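Local coordinates for protein cytosol aminopeptidase (Coxiella burnetii, PDB 3IJ3) that probably acts as a manganese-dependent metalloaminopeptidase of the M17 family, removing residues from the amino termini of peptides, at residues Thr331-Glu334 / Gly335-Val338. Sequence-based numbering, arbitrary orientation.
Sequences TDAE and GRVV. With LI (lithium ion), chain C; SO4 (sulfate ion), chain D; SO4 (sulfate ion), chain F.
The M17 signature, NTDAEGR, runs through the metal site into the start of helix 335-347, where A333 packs against R336 and E334 leads into G335: one short turn both binds a cation and grips an anion. E334 OE2 lies 1.9 Å from the lithium ion; D255 and D273, with one water, complete its coordination, and K250 lines the site. The E334 side chain, folded back by the bend at chi2 (-64°), passes beside G335 N. A sulfate sits at the helix start, probably from the crystallisation liquor. G335 N donates to its O1 at 3.0 Å. Sulfate O2 accepts from R336 N and R336 NE, each 2.8 Å away, and R336 NH2 reaches O4. R336 gets there by turning at chi3 (65°), which presents the guanidinium edge to the sulfate. A333 CB lies over the centre of one guanidinium face, 3.5 Å from R336 CZ, while a second sulfate takes NH1 and NH2. In the first turn V338 N donates to E334 O at 3.1 Å. V337 CG2 touches A333 O, whose hydrogen bond comes from N419 ND2. Helix 217-223 packs on E334, V337 and V338, and strands 244-252 and 295-305 lie against E334, the latter also meeting V338.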
ATOM      1  N   THR A 331      -2.768   7.925 -17.720  1.00 15.06           N
ATOM      2  CA  THR A 331      -2.316   7.295 -18.968  1.00 14.76           C
ATOM      3  C   THR A 331      -2.946   5.906 -19.177  1.00 15.09           C
ATOM      4  O   THR A 331      -2.914   5.365 -20.278  1.00 16.31           O
ATOM      5  CB  THR A 331      -0.773   7.133 -19.013  1.00 15.22           C
ATOM      6  OG1 THR A 331      -0.361   6.257 -17.964  1.00 15.24           O
ATOM      7  CG2 THR A 331      -0.070   8.470 -18.888  1.00 14.83           C
ATOM      8  N   ASP A 332      -3.540   5.359 -18.117  1.00 15.45           N
ATOM      9  CA  ASP A 332      -4.166   4.033 -18.135  1.00 15.67           C
ATOM     10  C   ASP A 332      -5.669   4.141 -18.541  1.00 16.83           C
ATOM     11  O   ASP A 332      -6.362   3.138 -18.567  1.00 18.00           O
ATOM     12  CB  ASP A 332      -3.974   3.368 -16.786  1.00 14.90           C
ATOM     13  CG  ASP A 332      -4.361   1.879 -16.772  1.00 18.43           C
ATOM     14  OD1 ASP A 332      -4.392   1.235 -17.821  1.00 18.12           O
ATOM     15  OD2 ASP A 332      -4.611   1.358 -15.674  1.00 20.31           O
ATOM     16  N   ALA A 333      -6.170   5.342 -18.832  1.00 15.48           N
ATOM     17  CA  ALA A 333      -7.538   5.502 -19.390  1.00 16.51           C
ATOM     18  C   ALA A 333      -7.311   5.808 -20.876  1.00 15.34           C
ATOM     19  O   ALA A 333      -7.807   6.786 -21.428  1.00 16.10           O
ATOM     20  CB  ALA A 333      -8.326   6.644 -18.683  1.00 17.05           C
ATOM     21  N   GLU A 334      -6.538   4.950 -21.530  1.00 15.71           N
ATOM     22  CA  GLU A 334      -6.111   5.154 -22.935  1.00 14.81           C
ATOM     23  C   GLU A 334      -7.122   4.667 -23.970  1.00 15.07           C
ATOM     24  O   GLU A 334      -7.145   5.137 -25.121  1.00 15.38           O
ATOM     25  CB  GLU A 334      -4.772   4.411 -23.197  1.00 15.20           C
ATOM     26  CG  GLU A 334      -4.830   2.896 -23.537  1.00 14.97           C
ATOM     27  CD  GLU A 334      -5.381   2.022 -22.431  1.00 18.45           C
ATOM     28  OE1 GLU A 334      -5.287   2.427 -21.266  1.00 17.58           O
ATOM     29  OE2 GLU A 334      -5.923   0.926 -22.734  1.00 18.50           O
ATOM     30  N   GLY A 335      -7.928   3.687 -23.588  1.00 16.57           N
ATOM     31  CA  GLY A 335      -8.889   3.089 -24.529  1.00 16.78           C
ATOM     32  C   GLY A 335      -9.870   4.106 -25.072  1.00 16.61           C
ATOM     33  O   GLY A 335     -10.148   4.155 -26.273  1.00 16.76           O
ATOM     34  N   ARG A 336     -10.405   4.912 -24.188  1.00 16.31           N
ATOM     35  CA  ARG A 336     -11.371   5.946 -24.604  1.00 16.26           C
ATOM     36  C   ARG A 336     -10.710   6.992 -25.495  1.00 16.33           C
ATOM     37  O   ARG A 336     -11.366   7.575 -26.361  1.00 16.11           O
ATOM     38  CB  ARG A 336     -12.006   6.580 -23.373  1.00 16.41           C
ATOM     39  CG  ARG A 336     -11.093   7.471 -22.570  1.00 16.91           C
ATOM     40  CD  ARG A 336     -11.562   7.694 -21.124  1.00 17.30           C
ATOM     41  NE  ARG A 336     -11.544   6.470 -20.340  1.00 16.24           N
ATOM     42  CZ  ARG A 336     -11.827   6.420 -19.031  1.00 15.49           C
ATOM     43  NH1 ARG A 336     -12.168   7.516 -18.350  1.00 15.37           N
ATOM     44  NH2 ARG A 336     -11.804   5.264 -18.399  1.00 16.81           N
ATOM     45  N   VAL A 337      -9.410   7.247 -25.254  1.00 16.04           N
ATOM     46  CA  VAL A 337      -8.645   8.237 -26.064  1.00 15.25           C
ATOM     47  C   VAL A 337      -8.506   7.749 -27.525  1.00 16.44           C
ATOM     48  O   VAL A 337      -8.793   8.511 -28.468  1.00 16.17           O
ATOM     49  CB  VAL A 337      -7.283   8.566 -25.431  1.00 15.73           C
ATOM     50  CG1 VAL A 337      -6.441   9.508 -26.331  1.00 16.21           C
ATOM     51  CG2 VAL A 337      -7.467   9.178 -24.020  1.00 15.54           C
ATOM     52  N   VAL A 338      -8.147   6.473 -27.707  1.00 16.26           N
ATOM     53  CA  VAL A 338      -7.998   5.947 -29.070  1.00 15.70           C
ATOM     54  C   VAL A 338      -9.363   5.793 -29.728  1.00 14.67           C
ATOM     55  O   VAL A 338      -9.501   6.061 -30.930  1.00 15.51           O
ATOM     56  CB  VAL A 338      -7.127   4.677 -29.169  1.00 15.08           C
ATOM     57  CG1 VAL A 338      -5.756   4.957 -28.474  1.00 14.42           C
ATOM     58  CG2 VAL A 338      -7.814   3.422 -28.579  1.00 16.70           C
TER
HETATM   59 LI    LI C 460      -6.700  -0.349 -21.505  1.00 14.02          LI
HETATM   60  S   SO4 D 461     -10.228   2.846 -20.998  1.00 21.61           S
HETATM   61  O1  SO4 D 461      -8.810   2.507 -21.024  1.00 20.88           O
HETATM   62  O2  SO4 D 461     -10.323   4.236 -21.466  1.00 23.18           O
HETATM   63  O3  SO4 D 461     -10.900   1.889 -21.858  1.00 23.14           O
HETATM   64  O4  SO4 D 461     -10.755   2.757 -19.621  1.00 18.99           O
HETATM   65  S   SO4 F 463     -12.418   6.887 -14.773  0.70 34.78           S
HETATM   66  O1  SO4 F 463     -11.426   6.255 -13.901  0.70 35.55           O
HETATM   67  O2  SO4 F 463     -11.851   8.052 -15.448  0.70 32.77           O
HETATM   68  O3  SO4 F 463     -12.968   5.975 -15.754  0.70 22.86           O
HETATM   69  O4  SO4 F 463     -13.523   7.328 -13.915  0.70 32.26           O
HETATM   70  O   HOH W   1      -7.462   0.514 -19.971  1.00 18.32           O